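Local coordinates for SCO1 protein (Saccharomyces cerevisiae, PDB 2B7K) that is a mitochondrial metallochaperone required for cytochrome c oxidase accumulation and thought to act in copper transport or in copper insertion into that enzyme, at residues Cys57-Asp62 against Tyr99-Phe103; Ser44-Phe50 against Gln80-Cys86. All blocks are in the same frame, centred on the assembly; numbering follows the deposited sequence.

Contact 1: Cys57-Asp62 against Tyr99-Phe103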
loop_
_atom_site.group_PDB
_atom_site.type_symbol
_atom_site.label_atom_id
_atom_site.label_comp_id
_atom_site.label_asym_id
_atom_site.label_seq_id
_atom_site.Cartn_x
_atom_site.Cartn_y
_atom_site.Cartn_z
ATOM N N CYS A 57 4.530 -11.667 -3.243
ATOM C CA CYS A 57 4.295 -10.275 -3.612
ATOM C C CYS A 57 3.556 -10.180 -4.942
ATOM O O CYS A 57 2.588 -9.377 -5.058
ATOM C CB CYS A 57 5.622 -9.517 -3.699
ATOM S SG CYS A 57 6.501 -9.365 -2.126
ATOM N N PRO A 58 3.932 -10.907 -6.034
ATOM C CA PRO A 58 3.144 -10.873 -7.272
ATOM C C PRO A 58 1.686 -11.272 -7.043
ATOM O O PRO A 58 0.772 -10.647 -7.584
ATOM C CB PRO A 58 3.875 -11.864 -8.173
ATOM C CG PRO A 58 5.296 -11.740 -7.715
ATOM C CD PRO A 58 5.148 -11.723 -6.214
ATOM N N ASP A 59 1.472 -12.315 -6.242
ATOM C CA ASP A 59 0.116 -12.775 -5.952
ATOM C C ASP A 59 -0.691 -11.709 -5.204
ATOM O O ASP A 59 -1.883 -11.527 -5.467
ATOM C CB ASP A 59 0.139 -14.060 -5.117
ATOM C CG ASP A 59 0.698 -15.249 -5.880
ATOM O OD1 ASP A 59 0.413 -15.380 -7.091
ATOM O OD2 ASP A 59 1.407 -16.065 -5.259
ATOM N N GLU A 60 -0.045 -11.014 -4.272
ATOM C CA GLU A 60 -0.722 -9.971 -3.501
ATOM C C GLU A 60 -1.071 -8.777 -4.381
ATOM O O GLU A 60 -2.166 -8.223 -4.286
ATOM C CB GLU A 60 0.161 -9.502 -2.342
ATOM C CG GLU A 60 0.386 -10.537 -1.254
ATOM C CD GLU A 60 -0.852 -10.795 -0.412
ATOM O OE1 GLU A 60 -1.838 -11.354 -0.938
ATOM O OE2 GLU A 60 -0.837 -10.432 0.784
ATOM N N LEU A 61 -0.131 -8.360 -5.220
ATOM C CA LEU A 61 -0.366 -7.231 -6.107
ATOM C C LEU A 61 -1.463 -7.574 -7.113
ATOM O O LEU A 61 -2.236 -6.707 -7.513
ATOM C CB LEU A 61 0.929 -6.839 -6.826
ATOM C CG LEU A 61 1.992 -6.201 -5.922
ATOM C CD1 LEU A 61 3.282 -6.038 -6.700
ATOM C CD2 LEU A 61 1.503 -4.847 -5.410
ATOM N N ASP A 62 -1.536 -8.839 -7.517
ATOM C CA ASP A 62 -2.579 -9.255 -8.453
ATOM C C ASP A 62 -3.926 -9.114 -7.755
ATOM O O ASP A 62 -4.872 -8.573 -8.325
ATOM C CB ASP A 62 -2.380 -10.709 -8.887
ATOM C CG ASP A 62 -1.461 -10.843 -10.089
ATOM O OD1 ASP A 62 -1.113 -11.990 -10.448
ATOM O OD2 ASP A 62 -1.091 -9.805 -10.681
ATOM N N TYR A 99 8.759 -3.226 -12.718
ATOM C CA TYR A 99 8.068 -4.275 -11.976
ATOM C C TYR A 99 6.557 -4.034 -11.950
ATOM O O TYR A 99 5.765 -4.951 -12.202
ATOM C CB TYR A 99 8.588 -4.332 -10.535
ATOM C CG TYR A 99 7.941 -5.399 -9.679
ATOM C CD1 TYR A 99 8.128 -6.755 -9.955
ATOM C CD2 TYR A 99 7.160 -5.055 -8.570
ATOM C CE1 TYR A 99 7.557 -7.745 -9.149
ATOM C CE2 TYR A 99 6.588 -6.036 -7.755
ATOM C CZ TYR A 99 6.793 -7.378 -8.049
ATOM O OH TYR A 99 6.264 -8.350 -7.222
ATOM N N LEU A 100 6.158 -2.802 -11.648
ATOM C CA LEU A 100 4.736 -2.477 -11.564
ATOM C C LEU A 100 4.011 -2.381 -12.899
ATOM O O LEU A 100 2.780 -2.360 -12.930
ATOM C CB LEU A 100 4.536 -1.185 -10.763
ATOM C CG LEU A 100 4.886 -1.291 -9.270
ATOM C CD1 LEU A 100 4.653 0.060 -8.591
ATOM C CD2 LEU A 100 4.020 -2.371 -8.603
ATOM N N SER A 101 4.760 -2.348 -14.002
ATOM C CA SER A 101 4.139 -2.259 -15.317
ATOM C C SER A 101 3.283 -3.498 -15.587
ATOM O O SER A 101 2.420 -3.488 -16.470
ATOM C CB SER A 101 5.210 -2.101 -16.413
ATOM O OG SER A 101 6.017 -3.260 -16.517
ATOM N N ASP A 102 3.518 -4.558 -14.820
ATOM C CA ASP A 102 2.761 -5.795 -14.975
ATOM C C ASP A 102 1.547 -5.860 -14.050
ATOM O O ASP A 102 0.857 -6.877 -13.996
ATOM C CB ASP A 102 3.670 -6.999 -14.725
ATOM C CG ASP A 102 4.652 -7.226 -15.863
ATOM O OD1 ASP A 102 5.683 -7.894 -15.643
ATOM O OD2 ASP A 102 4.386 -6.742 -16.982
ATOM N N PHE A 103 1.277 -4.768 -13.338
ATOM C CA PHE A 103 0.143 -4.731 -12.422
ATOM C C PHE A 103 -0.769 -3.525 -12.647
ATOM O O PHE A 103 -0.566 -2.740 -13.577
ATOM C CB PHE A 103 0.648 -4.769 -10.976
ATOM C CG PHE A 103 1.495 -5.974 -10.667
ATOM C CD1 PHE A 103 2.883 -5.901 -10.713
ATOM C CD2 PHE A 103 0.901 -7.194 -10.356
ATOM C CE1 PHE A 103 3.669 -7.024 -10.452
ATOM C CE2 PHE A 103 1.676 -8.325 -10.093
ATOM C CZ PHE A 103 3.064 -8.238 -10.142
HETATM O O HOH W 1 0.439 -9.387 -13.083
#
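Leu-61 lays its CB over one face of the Phe-103 ring, 3.8 Å from Leu-61 CB to the ring centroid, in a CH-pi contact displaced toward the rim. Leu-61 CD1 reaches on to Tyr-99, 3.5 Å from Tyr-99 CE2, and more loosely to CD2 of Leu-100. The CG of Leu-61 stands anti to its own carbonyl carbon (chi1 -70°), which carries CD1 between the Tyr-99 and Phe-103 rings; a branched aliphatic chain can meet two aromatic rings at once. At the Phe-103 rim, OD2 of Asp-62 lies near the ring plane, 3.2 Å from Phe-103 CE2, where the slightly positive rim of the ring would be a favourable neighbour for a carboxylate oxygen. Asp-62 OD2 also accepts a hydrogen bond from a water at 2.9 Å, and that water donates to the backbone O of Asp-102 as well. No direct hydrogen bond crosses between the segments; the water supplies a bridge.

Here the start of helix 56-75 meets Tyr-99 and Leu-100 of helix 93-100 and the type I turn from Leu-100 to Phe-103, within the thioredoxin-like SCO domain. The turn, closed by Phe-103 N bonding to Leu-100 O at 2.9 Å, brings the Phe-103 ring back against helix 56-75.

Tyr-99 extends with CG anti to its backbone N (chi1 180°), bringing Tyr-99 OH to within 3.6 Å of Pro-58 CG. Tyr-99 OH also approaches Cys-57 CB at 3.8 Å, beside a residue that probably binds copper, together with Cys-53 and His-144. Behind the helix, Cys-57, Glu-60 and Leu-61 pack on Tyr-47 of strand 44-49.

Contact 2: Ser44-Phe50 against Gln80-Cys86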
loop_
_atom_site.group_PDB
_atom_site.type_symbol
_atom_site.label_atom_id
_atom_site.label_comp_id
_atom_site.label_asym_id
_atom_site.label_seq_id
_atom_site.Cartn_x
_atom_site.Cartn_y
_atom_site.Cartn_z
ATOM N N SER A 44 -6.024 5.354 1.570
ATOM C CA SER A 44 -4.858 4.767 0.942
ATOM C C SER A 44 -4.723 3.323 1.379
ATOM O O SER A 44 -5.137 2.959 2.473
ATOM C CB SER A 44 -3.601 5.546 1.347
ATOM O OG SER A 44 -3.717 6.923 1.013
ATOM N N ILE A 45 -4.157 2.498 0.510
ATOM C CA ILE A 45 -3.933 1.107 0.853
ATOM C C ILE A 45 -2.459 0.854 0.543
ATOM O O ILE A 45 -1.998 1.033 -0.584
ATOM C CB ILE A 45 -4.887 0.167 0.069
ATOM C CG1 ILE A 45 -4.691 -1.267 0.567
ATOM C CG2 ILE A 45 -4.666 0.303 -1.440
ATOM C CD1 ILE A 45 -5.854 -2.206 0.244
ATOM N N ILE A 46 -1.721 0.473 1.576
ATOM C CA ILE A 46 -0.288 0.256 1.470
ATOM C C ILE A 46 0.140 -1.197 1.554
ATOM O O ILE A 46 -0.354 -1.958 2.384
ATOM C CB ILE A 46 0.438 1.033 2.583
ATOM C CG1 ILE A 46 0.050 2.511 2.504
ATOM C CG2 ILE A 46 1.946 0.853 2.458
ATOM C CD1 ILE A 46 0.524 3.328 3.692
ATOM N N TYR A 47 1.066 -1.574 0.683
ATOM C CA TYR A 47 1.587 -2.935 0.684
ATOM C C TYR A 47 3.102 -2.860 0.660
ATOM O O TYR A 47 3.676 -2.171 -0.181
ATOM C CB TYR A 47 1.099 -3.716 -0.540
ATOM C CG TYR A 47 1.675 -5.118 -0.611
ATOM C CD1 TYR A 47 1.323 -6.085 0.331
ATOM C CD2 TYR A 47 2.610 -5.460 -1.587
ATOM C CE1 TYR A 47 1.895 -7.362 0.307
ATOM C CE2 TYR A 47 3.191 -6.729 -1.621
ATOM C CZ TYR A 47 2.831 -7.674 -0.670
ATOM O OH TYR A 47 3.429 -8.921 -0.687
ATOM N N PHE A 48 3.739 -3.564 1.591
ATOM C CA PHE A 48 5.195 -3.611 1.678
ATOM C C PHE A 48 5.672 -4.915 1.031
ATOM O O PHE A 48 5.135 -5.982 1.313
ATOM C CB PHE A 48 5.647 -3.597 3.148
ATOM C CG PHE A 48 5.553 -2.255 3.808
ATOM C CD1 PHE A 48 6.670 -1.426 3.893
ATOM C CD2 PHE A 48 4.351 -1.817 4.353
ATOM C CE1 PHE A 48 6.595 -0.176 4.514
ATOM C CE2 PHE A 48 4.260 -0.567 4.977
ATOM C CZ PHE A 48 5.388 0.255 5.057
ATOM N N GLY A 49 6.662 -4.823 0.152
ATOM C CA GLY A 49 7.204 -6.010 -0.498
ATOM C C GLY A 49 8.461 -5.621 -1.255
ATOM O O GLY A 49 9.061 -4.592 -0.951
ATOM N N PHE A 50 8.881 -6.433 -2.218
ATOM C CA PHE A 50 10.059 -6.096 -3.022
ATOM C C PHE A 50 9.969 -6.778 -4.380
ATOM O O PHE A 50 9.370 -7.844 -4.504
ATOM C CB PHE A 50 11.373 -6.428 -2.282
ATOM C CG PHE A 50 11.535 -7.876 -1.900
ATOM C CD1 PHE A 50 12.497 -8.665 -2.526
ATOM C CD2 PHE A 50 10.766 -8.435 -0.888
ATOM C CE1 PHE A 50 12.691 -9.997 -2.144
ATOM C CE2 PHE A 50 10.949 -9.762 -0.498
ATOM C CZ PHE A 50 11.914 -10.544 -1.126
ATOM N N GLN A 80 -5.898 5.141 -2.985
ATOM C CA GLN A 80 -4.541 5.553 -3.335
ATOM C C GLN A 80 -3.686 4.337 -2.985
ATOM O O GLN A 80 -3.267 4.178 -1.839
ATOM C CB GLN A 80 -4.075 6.752 -2.493
ATOM C CG GLN A 80 -2.580 7.049 -2.684
ATOM C CD GLN A 80 -2.131 8.361 -2.066
ATOM O OE1 GLN A 80 -1.589 9.225 -2.759
ATOM N NE2 GLN A 80 -2.343 8.513 -0.762
ATOM N N PRO A 81 -3.438 3.453 -3.962
ATOM C CA PRO A 81 -2.632 2.254 -3.719
ATOM C C PRO A 81 -1.146 2.555 -3.770
ATOM O O PRO A 81 -0.657 3.173 -4.719
ATOM C CB PRO A 81 -3.084 1.304 -4.823
ATOM C CG PRO A 81 -3.368 2.230 -5.951
ATOM C CD PRO A 81 -4.018 3.439 -5.317
ATOM N N LEU A 82 -0.432 2.106 -2.741
ATOM C CA LEU A 82 1.000 2.356 -2.641
ATOM C C LEU A 82 1.778 1.074 -2.404
ATOM O O LEU A 82 1.414 0.274 -1.542
ATOM C CB LEU A 82 1.276 3.323 -1.481
ATOM C CG LEU A 82 0.524 4.656 -1.545
ATOM C CD1 LEU A 82 0.666 5.403 -0.221
ATOM C CD2 LEU A 82 1.077 5.481 -2.698
ATOM N N PHE A 83 2.837 0.879 -3.186
ATOM C CA PHE A 83 3.711 -0.278 -3.039
ATOM C C PHE A 83 5.029 0.255 -2.491
ATOM O O PHE A 83 5.745 0.977 -3.178
ATOM C CB PHE A 83 3.965 -0.955 -4.386
ATOM C CG PHE A 83 4.920 -2.123 -4.308
ATOM C CD1 PHE A 83 6.113 -2.109 -5.023
ATOM C CD2 PHE A 83 4.622 -3.235 -3.527
ATOM C CE1 PHE A 83 7.003 -3.198 -4.959
ATOM C CE2 PHE A 83 5.498 -4.325 -3.455
ATOM C CZ PHE A 83 6.689 -4.308 -4.171
ATOM N N ILE A 84 5.342 -0.083 -1.248
ATOM C CA ILE A 84 6.582 0.391 -0.646
ATOM C C ILE A 84 7.588 -0.746 -0.598
ATOM O O ILE A 84 7.315 -1.805 -0.031
ATOM C CB ILE A 84 6.350 0.918 0.787
ATOM C CG1 ILE A 84 5.303 2.038 0.766
ATOM C CG2 ILE A 84 7.660 1.456 1.357
ATOM C CD1 ILE A 84 5.065 2.684 2.123
ATOM N N THR A 85 8.757 -0.527 -1.188
ATOM C CA THR A 85 9.773 -1.567 -1.193
ATOM C C THR A 85 10.506 -1.645 0.138
ATOM O O THR A 85 10.652 -0.642 0.843
ATOM C CB THR A 85 10.824 -1.346 -2.306
ATOM O OG1 THR A 85 11.737 -2.458 -2.330
ATOM C CG2 THR A 85 11.613 -0.059 -2.052
ATOM N N CYS A 86 10.882 -2.894 0.463
ATOM C CA CYS A 86 11.687 -3.166 1.647
ATOM C C CYS A 86 13.123 -3.509 1.266
ATOM O O CYS A 86 13.902 -3.930 2.077
ATOM C CB CYS A 86 11.076 -4.317 2.451
ATOM S SG CYS A 86 9.450 -3.957 3.154
#
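Phe-48 and Ile-84 stand side by side on one face of a parallel strand pair, pointing the same way. Along Phe-48, CB and then CD1 approach Cys-86 SG, a tentative contact because that sulfur is one of two modelled positions; CD1 also meets Ile-84 CB, Phe-48 CE1 touches Ile-84 CG2 at 3.7 Å, and CZ reaches Ile-84 CD1. Ile-84 CB lies over one face of the Phe-48 ring, 4.2 Å from its centroid, in a CH-pi contact. Ile-84 CG1 lies anti to the carbonyl carbon (chi1 -57°), sending Ile-84 CD1 back to Ile-46 CG2 at 3.6 Å.

On the opposite face, Tyr-47 and Phe-83 meet rim to rim, their planes 20° apart, with neither ring over the other. The Tyr-47 hydroxyl bonds to the backbone O of Ser-145. Gly-49, having no side chain, lets the Phe-83 ring lie close against the backbone: Phe-83 CZ is 3.7 Å from Gly-49 C.

Six backbone bonds, from Ile-45 N to Gln-80 O through Cys-86 N to Gly-49 O, join the two segments, the last from Cys-86 just beyond strand 80-85, in the right-handed beta-alpha-beta unit of the thioredoxin-like fold. At the starting end Gln-80 NE2 donates to Ser-44 OG at 2.8 Å, the hydroxyl lying in the amide plane.

Continuous backbone bonding satisfies the polar groups that face each other across the pair, so mostly apolar side chains can occupy both faces of this buried centre; among the polar ones, Thr-85 OG1 pairs with Asp-91, and Gln-80 NE2 has a second partner in Asn-38 O.

Overall arrangement
From the N terminus, strand 44-49 comes first and leads through Phe-50 into helix 56-75, which carries residues 57-62. The chain then returns as strand 80-85, and contact 2 closes this beta-alpha-beta loop in the middle of the sheet. Beyond it, helix 93-100 and its turn bring residues 99-103 back to the start of helix 56-75, closing contact 1. The two loops cross, since their segments alternate along the chain. Contact 2 joins neighbouring strands; contact 1 ties the two helices on either side of strand 80-85 in sequence. They touch where Tyr-47 OH lies 3.3 Å from Cys-57 CA.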